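Local coordinates for ancestral congerin Con-anc (PDB 3AJZ), which probably binds beta-galactosides, as galectins do, and here holds a galactose-containing glycan in its carbohydrate-recognition site, at residues A[38-43]-A[65-70]; A[78-83]-A[100-105]; A[33-38]-A[119-124]. All coordinates share one frame; numbering follows the deposited sequence.

All three contacts lie in one galectin beta sandwich, within the single lectin domain. Interaction 3 pairs strand 30-36 with strand 117-125 and joins the parts most distant in sequence, 81 residues apart at the closest ends; interaction 1 begins at the shared Ser38 and interaction 2 follows, both before residue 119 is reached. Interactions 1 and 3 have centres about 10 Å apart and belong to the same sheet, where strands 30-36 and 42-49 are neighbours; Ile42 and Tyr122 touch between them. Interaction 2, where two loops meet, lies across the chain's centre, about 26 Å from interaction 1 between centres. Trp69 of interaction 1 stacks on the galactose and Asn34 of interaction 3 bonds pocket residue His45, placing both on the sugar-binding sheet.

Interaction 1 (A[38-43]-A[65-70]); sequences STDSIA and VDDGWQ. With GAL (beta-D-galactopyranose), chain B.
Two carboxylates, those of Asp40 and Asp67, face each other where two surface turns meet, with OD2 of Asp40 only 3.4 Å from OD2 of Asp67. Their planes are turned 49° apart, and the two side chains pass each other at a slant. A water spans the pair, donating to OD2 of Asp40 and to OD1 of Asp67, each at 2.6 Å. A second water accepts from the backbone N of Asp40 and donates to OD1 of Asp66. Direct closure of the turns comes from the main chain: N of Asp67 gives a hydrogen bond of 2.8 Å to O of Asp40. The type I turn Ser38-Ser41 is thereby tied to the type I' turn Val65-Gly68, which joins strands 58-65 and 68-75 as a hairpin. Within the first turn, N of Ser41 bonds back to O of Ser38 at 3.3 Å.

Farther along, CD1 of Ile42 meets CH2 of Trp69 at 3.8 Å, approaching the six-membered end of the indole obliquely. Placing CG anti to the carbonyl carbon and beside the backbone N (chi1 -66°) helps set the indole with CH2 toward Ile42 and one face to the galactose: C5 of the sugar sits 3.7 Å above the ring plane, over its centre, and Trp69 CZ2 comes within 3.6 Å of GAL C4. This is the tryptophan-sugar CH-pi platform familiar from galectins. His45, Arg49, Asn62 and Glu72 are among the residues that hydrogen-bond the same sugar. The paired acids would probably raise each other's proton affinity, an effect the bridging water should temper, while recognition at Trp69 rests on an apolar sugar face meeting an aromatic one.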
loop_
_atom_site.group_PDB
_atom_site.type_symbol
_atom_site.label_atom_id
_atom_site.label_comp_id
_atom_site.label_asym_id
_atom_site.label_seq_id
_atom_site.Cartn_x
_atom_site.Cartn_y
_atom_site.Cartn_z
ATOM N N SER A 38 -16.329 -3.678 -0.338
ATOM C CA SER A 38 -17.169 -3.258 -1.464
ATOM C C SER A 38 -17.210 -1.745 -1.592
ATOM O O SER A 38 -16.975 -1.024 -0.616
ATOM C CB SER A 38 -18.565 -3.892 -1.411
ATOM O OG SER A 38 -19.293 -3.408 -0.311
ATOM N N THR A 39 -17.512 -1.260 -2.795
ATOM C CA THR A 39 -17.279 0.148 -3.137
ATOM C C THR A 39 -17.994 1.252 -2.329
ATOM O O THR A 39 -17.414 2.309 -2.094
ATOM C CB THR A 39 -17.460 0.409 -4.656
ATOM O OG1 THR A 39 -18.802 0.095 -5.036
ATOM C CG2 THR A 39 -16.497 -0.441 -5.448
ATOM N N ASP A 40 -19.228 1.057 -1.897
ATOM C CA ASP A 40 -19.835 2.157 -1.124
ATOM C C ASP A 40 -19.985 1.839 0.369
ATOM O O ASP A 40 -20.851 2.372 1.071
ATOM C CB ASP A 40 -21.130 2.622 -1.783
ATOM C CG ASP A 40 -20.880 3.230 -3.157
ATOM O OD1 ASP A 40 -21.455 2.705 -4.133
ATOM O OD2 ASP A 40 -20.095 4.207 -3.256
ATOM N N SER A 41 -19.094 0.976 0.847
ATOM C CA SER A 41 -19.159 0.482 2.212
ATOM C C SER A 41 -17.786 0.525 2.848
ATOM O O SER A 41 -16.783 0.522 2.154
ATOM C CB SER A 41 -19.717 -0.946 2.267
ATOM O OG SER A 41 -18.842 -1.891 1.667
ATOM N N ILE A 42 -17.763 0.584 4.171
ATOM C CA ILE A 42 -16.537 0.526 4.953
ATOM C C ILE A 42 -16.883 -0.394 6.113
ATOM O O ILE A 42 -17.780 -0.102 6.913
ATOM C CB ILE A 42 -16.175 1.903 5.542
ATOM C CG1 ILE A 42 -15.959 2.941 4.430
ATOM C CG2 ILE A 42 -14.903 1.770 6.414
ATOM C CD1 ILE A 42 -15.907 4.391 4.937
ATOM N N ALA A 43 -16.192 -1.520 6.204
ATOM C CA ALA A 43 -16.468 -2.500 7.252
ATOM C C ALA A 43 -15.984 -2.003 8.611
ATOM O O ALA A 43 -16.602 -2.258 9.661
ATOM C CB ALA A 43 -15.808 -3.870 6.899
ATOM N N VAL A 65 -22.559 1.409 5.361
ATOM C CA VAL A 65 -23.229 0.503 4.459
ATOM C C VAL A 65 -23.882 1.395 3.439
ATOM O O VAL A 65 -24.658 2.257 3.810
ATOM C CB VAL A 65 -24.292 -0.335 5.188
ATOM C CG1 VAL A 65 -25.105 -1.178 4.163
ATOM C CG2 VAL A 65 -23.650 -1.214 6.250
ATOM N N ASP A 66 -23.541 1.178 2.170
ATOM C CA ASP A 66 -24.112 1.934 1.040
ATOM C C ASP A 66 -24.181 3.427 1.352
ATOM O O ASP A 66 -25.247 4.062 1.301
ATOM C CB ASP A 66 -25.450 1.314 0.625
ATOM C CG ASP A 66 -25.300 -0.169 0.217
ATOM O OD1 ASP A 66 -24.306 -0.501 -0.483
ATOM O OD2 ASP A 66 -26.144 -1.015 0.607
ATOM N N ASP A 67 -23.016 3.973 1.715
ATOM C CA ASP A 67 -22.835 5.395 2.040
ATOM C C ASP A 67 -23.492 5.931 3.310
ATOM O O ASP A 67 -23.454 7.130 3.554
ATOM C CB ASP A 67 -23.156 6.292 0.829
ATOM C CG ASP A 67 -22.141 6.138 -0.276
ATOM O OD1 ASP A 67 -20.938 6.362 0.003
ATOM O OD2 ASP A 67 -22.542 5.792 -1.415
ATOM N N GLY A 68 -24.070 5.058 4.139
ATOM C CA GLY A 68 -24.657 5.479 5.412
ATOM C C GLY A 68 -23.909 4.957 6.621
ATOM O O GLY A 68 -23.695 3.754 6.732
ATOM N N TRP A 69 -23.587 5.852 7.556
ATOM C CA TRP A 69 -22.960 5.447 8.811
ATOM C C TRP A 69 -23.899 4.676 9.712
ATOM O O TRP A 69 -25.107 4.943 9.751
ATOM C CB TRP A 69 -22.401 6.658 9.539
ATOM C CG TRP A 69 -21.264 7.294 8.783
ATOM C CD1 TRP A 69 -21.285 8.490 8.139
ATOM C CD2 TRP A 69 -19.952 6.757 8.592
ATOM N NE1 TRP A 69 -20.063 8.737 7.547
ATOM C CE2 TRP A 69 -19.228 7.684 7.810
ATOM C CE3 TRP A 69 -19.319 5.581 9.012
ATOM C CZ2 TRP A 69 -17.877 7.475 7.443
ATOM C CZ3 TRP A 69 -17.978 5.375 8.642
ATOM C CH2 TRP A 69 -17.286 6.315 7.871
ATOM N N GLN A 70 -23.345 3.713 10.443
ATOM C CA GLN A 70 -24.112 2.902 11.377
ATOM C C GLN A 70 -23.904 3.431 12.802
ATOM O O GLN A 70 -23.685 4.638 12.971
ATOM C CB GLN A 70 -23.771 1.408 11.193
ATOM C CG GLN A 70 -24.015 0.885 9.767
ATOM C CD GLN A 70 -23.909 -0.674 9.673
ATOM O OE1 GLN A 70 -22.810 -1.250 9.573
ATOM N NE2 GLN A 70 -25.065 -1.347 9.669
HETATM C C1 GAL B . -19.157 11.654 11.502
HETATM C C2 GAL B . -18.028 12.085 10.539
HETATM C C3 GAL B . -17.708 10.980 9.537
HETATM C C4 GAL B . -17.426 9.683 10.311
HETATM C C5 GAL B . -18.670 9.385 11.165
HETATM C C6 GAL B . -18.501 8.104 11.960
HETATM O O2 GAL B . -18.382 13.286 9.846
HETATM O O3 GAL B . -16.593 11.360 8.768
HETATM O O4 GAL B . -16.238 9.846 11.072
HETATM O O5 GAL B . -18.898 10.410 12.131
HETATM O O6 GAL B . -19.700 7.793 12.653
HETATM O O HOH W 1 -21.358 -0.738 -1.362
HETATM O O HOH W 2 -19.008 5.965 -1.692
#

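Interaction 2 (A[78-83]-A[100-105]); sequences FPFTAG and QLPDGH
Pro79 makes the closest approach, setting its ring against three consecutive residues of the opposing loop. CG of Pro79 lies 3.5 Å from CG of Asp103, and both carboxylate oxygens of Asp103 also come close to this ring carbon, so an apolar ring rests on a charged group without a hydrogen bond. The same CG also touches CB of Leu101 and CD of Pro102, each at 3.9 Å. Phe80 joins through the far end of its ring: CZ meets CD2 of Leu101, which lies at the ring edge near its plane, at 4.2 Å, while CD of Pro102 comes to CZ obliquely. The phenyl and Leu101 side chains run roughly at right angles.

Pro79 is the centre of an inverse gamma turn, and residues 101-104 form a type I beta turn that links strands 96-100 and 106-110 of the five-stranded sheet in the galectin sandwich. The contact therefore brings this hairpin turn against the loop leading from strand 68-75 of one sheet to strand 85-92 of the other.

The Asp103 carboxylate is held from its own loop. With CG between the backbone N and the carbonyl carbon (chi1 62°), it turns back so that OD1 accepts from N of His105 at 2.9 Å, an Asx turn in which the donor stands above the carboxylate plane. A weak bond from ND1 of His105 to OD2 is doubtful, since it rests on one of two His105 conformers. Gln100 braces the turn from the strand end, its NE2 donating to O of Leu101 at 3.3 Å, almost straight at 174°; that oxygen also accepts from N of Gly104. Farther out, Phe80 packs edge-to-face with His48 and touches Phe86 and Ile88, and Leu101 and Phe80 both reach Ile59.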
loop_
_atom_site.group_PDB
_atom_site.type_symbol
_atom_site.label_atom_id
_atom_site.label_comp_id
_atom_site.label_asym_id
_atom_site.label_seq_id
_atom_site.Cartn_x
_atom_site.Cartn_y
_atom_site.Cartn_z
ATOM N N PHE A 78 -6.286 6.802 23.800
ATOM C CA PHE A 78 -5.907 7.668 22.660
ATOM C C PHE A 78 -4.409 7.892 22.587
ATOM O O PHE A 78 -3.936 8.995 22.830
ATOM C CB PHE A 78 -6.647 9.000 22.738
ATOM C CG PHE A 78 -6.685 9.718 21.416
ATOM C CD1 PHE A 78 -5.829 10.801 21.143
ATOM C CD2 PHE A 78 -7.513 9.248 20.404
ATOM C CE1 PHE A 78 -5.861 11.445 19.886
ATOM C CE2 PHE A 78 -7.537 9.885 19.144
ATOM C CZ PHE A 78 -6.709 10.962 18.891
ATOM N N PRO A 79 -3.651 6.820 22.278
ATOM C CA PRO A 79 -2.187 6.931 22.263
ATOM C C PRO A 79 -1.619 7.473 20.959
ATOM O O PRO A 79 -0.861 6.778 20.248
ATOM C CB PRO A 79 -1.746 5.482 22.465
ATOM C CG PRO A 79 -2.819 4.676 21.730
ATOM C CD PRO A 79 -4.100 5.429 22.057
ATOM N N PHE A 80 -1.992 8.716 20.651
ATOM C CA PHE A 80 -1.548 9.379 19.423
ATOM C C PHE A 80 -1.191 10.819 19.723
ATOM O O PHE A 80 -1.752 11.422 20.639
ATOM C CB PHE A 80 -2.687 9.347 18.361
ATOM C CG PHE A 80 -3.169 7.973 18.074
ATOM C CD1 PHE A 80 -2.486 7.185 17.154
ATOM C CD2 PHE A 80 -4.262 7.416 18.759
ATOM C CE1 PHE A 80 -2.868 5.865 16.900
ATOM C CE2 PHE A 80 -4.641 6.083 18.501
ATOM C CZ PHE A 80 -3.943 5.329 17.573
ATOM N N THR A 81 -0.254 11.365 18.954
ATOM C CA THR A 81 0.166 12.763 19.107
ATOM C C THR A 81 0.283 13.412 17.719
ATOM O O THR A 81 0.868 12.845 16.797
ATOM C CB THR A 81 1.516 12.873 19.846
ATOM O OG1 THR A 81 1.402 12.176 21.086
ATOM C CG2 THR A 81 1.897 14.346 20.147
ATOM N N ALA A 82 -0.277 14.610 17.608
ATOM C CA ALA A 82 -0.170 15.377 16.369
ATOM C C ALA A 82 1.302 15.599 16.015
ATOM O O ALA A 82 2.121 15.934 16.900
ATOM C CB ALA A 82 -0.916 16.717 16.491
ATOM N N GLY A 83 1.631 15.404 14.737
ATOM C CA GLY A 83 2.982 15.557 14.218
ATOM C C GLY A 83 3.836 14.314 14.327
ATOM O O GLY A 83 4.964 14.307 13.808
ATOM N N GLN A 100 -5.164 -3.322 17.368
ATOM C CA GLN A 100 -4.068 -3.226 18.327
ATOM C C GLN A 100 -3.472 -1.825 18.258
ATOM O O GLN A 100 -2.927 -1.418 17.212
ATOM C CB GLN A 100 -3.000 -4.280 17.995
ATOM C CG GLN A 100 -1.815 -4.340 18.980
ATOM C CD GLN A 100 -2.267 -4.733 20.343
ATOM O OE1 GLN A 100 -2.714 -5.862 20.556
ATOM N NE2 GLN A 100 -2.219 -3.795 21.266
ATOM N N LEU A 101 -3.610 -1.078 19.352
ATOM C CA LEU A 101 -3.107 0.287 19.438
ATOM C C LEU A 101 -1.640 0.222 19.905
ATOM O O LEU A 101 -1.217 -0.764 20.489
ATOM C CB LEU A 101 -3.961 1.140 20.400
ATOM C CG LEU A 101 -5.478 1.197 20.130
ATOM C CD1 LEU A 101 -6.147 2.079 21.191
ATOM C CD2 LEU A 101 -5.776 1.768 18.736
ATOM N N PRO A 102 -0.868 1.252 19.586
ATOM C CA PRO A 102 0.576 1.155 19.830
ATOM C C PRO A 102 0.962 1.266 21.289
ATOM O O PRO A 102 2.117 0.978 21.619
ATOM C CB PRO A 102 1.147 2.306 19.008
ATOM C CG PRO A 102 0.026 3.346 19.004
ATOM C CD PRO A 102 -1.243 2.492 18.900
ATOM N N ASP A 103 0.005 1.600 22.163
ATOM C CA ASP A 103 0.262 1.498 23.610
ATOM C C ASP A 103 -0.017 0.103 24.144
ATOM O O ASP A 103 0.056 -0.132 25.341
ATOM C CB ASP A 103 -0.543 2.538 24.415
ATOM C CG ASP A 103 -2.034 2.370 24.287
ATOM O OD1 ASP A 103 -2.477 1.518 23.503
ATOM O OD2 ASP A 103 -2.763 3.109 24.999
ATOM N N GLY A 104 -0.404 -0.799 23.256
ATOM C CA GLY A 104 -0.707 -2.165 23.649
ATOM C C GLY A 104 -2.182 -2.392 23.974
ATOM O O GLY A 104 -2.590 -3.528 24.211
ATOM N N HIS A 105 -2.985 -1.328 24.007
ATOM C CA HIS A 105 -4.416 -1.470 24.286
ATOM C C HIS A 105 -5.091 -2.048 23.046
ATOM O O HIS A 105 -4.690 -1.745 21.923
ATOM C CB HIS A 105 -5.039 -0.110 24.654
ATOM C CG HIS A 105 -4.956 0.243 26.113
ATOM N ND1 HIS A 105 -3.964 1.044 26.639
ATOM C CD2 HIS A 105 -5.785 -0.048 27.147
ATOM C CE1 HIS A 105 -4.168 1.211 27.935
ATOM N NE2 HIS A 105 -5.269 0.560 28.269
#

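Interaction 3 (A[33-38]-A[119-124]); sequences INVGES and NFIYLA
Backbone bonds pair Asn34 with Tyr122, where Tyr122 N gives 2.8 Å to Asn34 O and the return bond is weak, and Gly36 N with Phe120 O. The antiparallel register then slips: N of Asn119 and N of Phe120 both donate to O of Gly36, a classic beta bulge. Side-chain amides add two bonds, Asn34 ND2 to Tyr122 O at 3.2 Å, from above the carbonyl plane, and Asn119 ND2 to Glu37 O at 2.9 Å.

Ring contacts occupy one face of the sheet. CB of Asn34 sits over the Tyr122 ring, 3.7 Å from its centroid, its amide stacked 17° from the ring plane. The Phe120 ring, swung by chi1 76° over the neighbouring strand, takes CA of Gly36 against its face at 3.8 Å from the centroid.

Apolar contacts fill the other face, with Ile33 CG1 3.5 Å from Leu123 CD1 and Val35 CG2 against Ile121 CG1.

Asn34 OD1 is hydrogen-bonded to ND1 of His45, a glycan-pocket residue. Strand 42-49 flanks strand 30-36, strands 6-8 and 10-13 pair with 117-125, and Ile33, Val35 and Ile121 pack on strand 18-24, Ile33 and Val35 also on strand 85-92, of the opposing sheet.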
loop_
_atom_site.group_PDB
_atom_site.type_symbol
_atom_site.label_atom_id
_atom_site.label_comp_id
_atom_site.label_asym_id
_atom_site.label_seq_id
_atom_site.Cartn_x
_atom_site.Cartn_y
_atom_site.Cartn_z
ATOM N N ILE A 33 -8.542 5.287 9.561
ATOM C CA ILE A 33 -8.223 4.092 8.813
ATOM C C ILE A 33 -9.516 3.405 8.430
ATOM O O ILE A 33 -10.444 3.287 9.279
ATOM C CB ILE A 33 -7.356 3.154 9.652
ATOM C CG1 ILE A 33 -5.995 3.805 9.886
ATOM C CG2 ILE A 33 -7.141 1.839 8.921
ATOM C CD1 ILE A 33 -5.159 3.065 10.891
ATOM N N ASN A 34 -9.608 2.973 7.174
ATOM C CA ASN A 34 -10.896 2.514 6.623
ATOM C C ASN A 34 -10.647 1.232 5.884
ATOM O O ASN A 34 -9.957 1.270 4.873
ATOM C CB ASN A 34 -11.432 3.559 5.650
ATOM C CG ASN A 34 -11.683 4.872 6.321
ATOM O OD1 ASN A 34 -12.763 5.080 6.876
ATOM N ND2 ASN A 34 -10.709 5.765 6.298
ATOM N N VAL A 35 -11.201 0.115 6.360
ATOM C CA VAL A 35 -10.996 -1.220 5.760
ATOM C C VAL A 35 -12.320 -1.711 5.198
ATOM O O VAL A 35 -13.353 -1.536 5.849
ATOM C CB VAL A 35 -10.503 -2.224 6.837
ATOM C CG1 VAL A 35 -10.363 -3.636 6.229
ATOM C CG2 VAL A 35 -9.173 -1.740 7.445
ATOM N N GLY A 36 -12.319 -2.323 4.024
ATOM C CA GLY A 36 -13.602 -2.793 3.520
ATOM C C GLY A 36 -13.482 -3.716 2.335
ATOM O O GLY A 36 -12.379 -4.145 1.947
ATOM N N GLU A 37 -14.627 -4.049 1.768
ATOM C CA GLU A 37 -14.653 -5.076 0.723
ATOM C C GLU A 37 -15.606 -4.790 -0.430
ATOM O O GLU A 37 -15.659 -5.554 -1.410
ATOM C CB GLU A 37 -14.853 -6.497 1.308
ATOM C CG GLU A 37 -16.200 -6.739 1.996
ATOM C CD GLU A 37 -17.280 -7.185 1.020
ATOM O OE1 GLU A 37 -17.115 -8.236 0.340
ATOM O OE2 GLU A 37 -18.291 -6.485 0.942
ATOM N N SER A 38 -16.329 -3.678 -0.338
ATOM C CA SER A 38 -17.169 -3.258 -1.464
ATOM C C SER A 38 -17.210 -1.745 -1.592
ATOM O O SER A 38 -16.975 -1.024 -0.616
ATOM C CB SER A 38 -18.565 -3.892 -1.411
ATOM O OG SER A 38 -19.293 -3.408 -0.311
ATOM N N ASN A 119 -10.706 -6.339 0.807
ATOM C CA ASN A 119 -9.890 -6.078 -0.351
ATOM C C ASN A 119 -9.373 -4.652 -0.480
ATOM O O ASN A 119 -8.686 -4.345 -1.454
ATOM C CB ASN A 119 -10.624 -6.539 -1.601
ATOM C CG ASN A 119 -11.939 -5.849 -1.788
ATOM O OD1 ASN A 119 -12.007 -4.619 -1.898
ATOM N ND2 ASN A 119 -13.018 -6.645 -1.846
ATOM N N PHE A 120 -9.660 -3.797 0.503
ATOM C CA PHE A 120 -9.069 -2.450 0.516
ATOM C C PHE A 120 -8.855 -1.877 1.887
ATOM O O PHE A 120 -9.531 -2.250 2.847
ATOM C CB PHE A 120 -9.833 -1.437 -0.341
ATOM C CG PHE A 120 -11.111 -0.942 0.277
ATOM C CD1 PHE A 120 -12.337 -1.438 -0.170
ATOM C CD2 PHE A 120 -11.095 0.015 1.293
ATOM C CE1 PHE A 120 -13.544 -0.976 0.397
ATOM C CE2 PHE A 120 -12.294 0.464 1.895
ATOM C CZ PHE A 120 -13.515 -0.029 1.428
ATOM N N ILE A 121 -7.868 -0.986 1.961
ATOM C CA ILE A 121 -7.656 -0.146 3.144
ATOM C C ILE A 121 -7.252 1.215 2.644
ATOM O O ILE A 121 -6.394 1.327 1.754
ATOM C CB ILE A 121 -6.563 -0.695 4.169
ATOM C CG1 ILE A 121 -6.375 0.275 5.365
ATOM C CG2 ILE A 121 -5.244 -1.090 3.451
ATOM C CD1 ILE A 121 -5.336 1.385 5.189
ATOM N N TYR A 122 -7.888 2.260 3.183
ATOM C CA TYR A 122 -7.440 3.613 2.876
ATOM C C TYR A 122 -7.406 4.546 4.068
ATOM O O TYR A 122 -8.141 4.354 5.061
ATOM C CB TYR A 122 -8.235 4.239 1.721
ATOM C CG TYR A 122 -9.667 4.596 2.033
ATOM C CD1 TYR A 122 -9.988 5.839 2.577
ATOM C CD2 TYR A 122 -10.698 3.708 1.738
ATOM C CE1 TYR A 122 -11.325 6.181 2.834
ATOM C CE2 TYR A 122 -12.025 4.026 1.979
ATOM C CZ TYR A 122 -12.331 5.250 2.537
ATOM O OH TYR A 122 -13.658 5.597 2.760
ATOM N N LEU A 123 -6.512 5.531 3.997
ATOM C CA LEU A 123 -6.401 6.536 5.049
ATOM C C LEU A 123 -7.156 7.775 4.609
ATOM O O LEU A 123 -7.137 8.091 3.434
ATOM C CB LEU A 123 -4.917 6.898 5.287
ATOM C CG LEU A 123 -4.556 7.314 6.710
ATOM C CD1 LEU A 123 -4.646 6.043 7.539
ATOM C CD2 LEU A 123 -3.167 7.837 6.831
ATOM N N ALA A 124 -7.786 8.462 5.569
ATOM C CA ALA A 124 -8.407 9.770 5.313
ATOM C C ALA A 124 -8.044 10.763 6.401
ATOM O O ALA A 124 -7.729 10.386 7.546
ATOM C CB ALA A 124 -9.934 9.638 5.217
#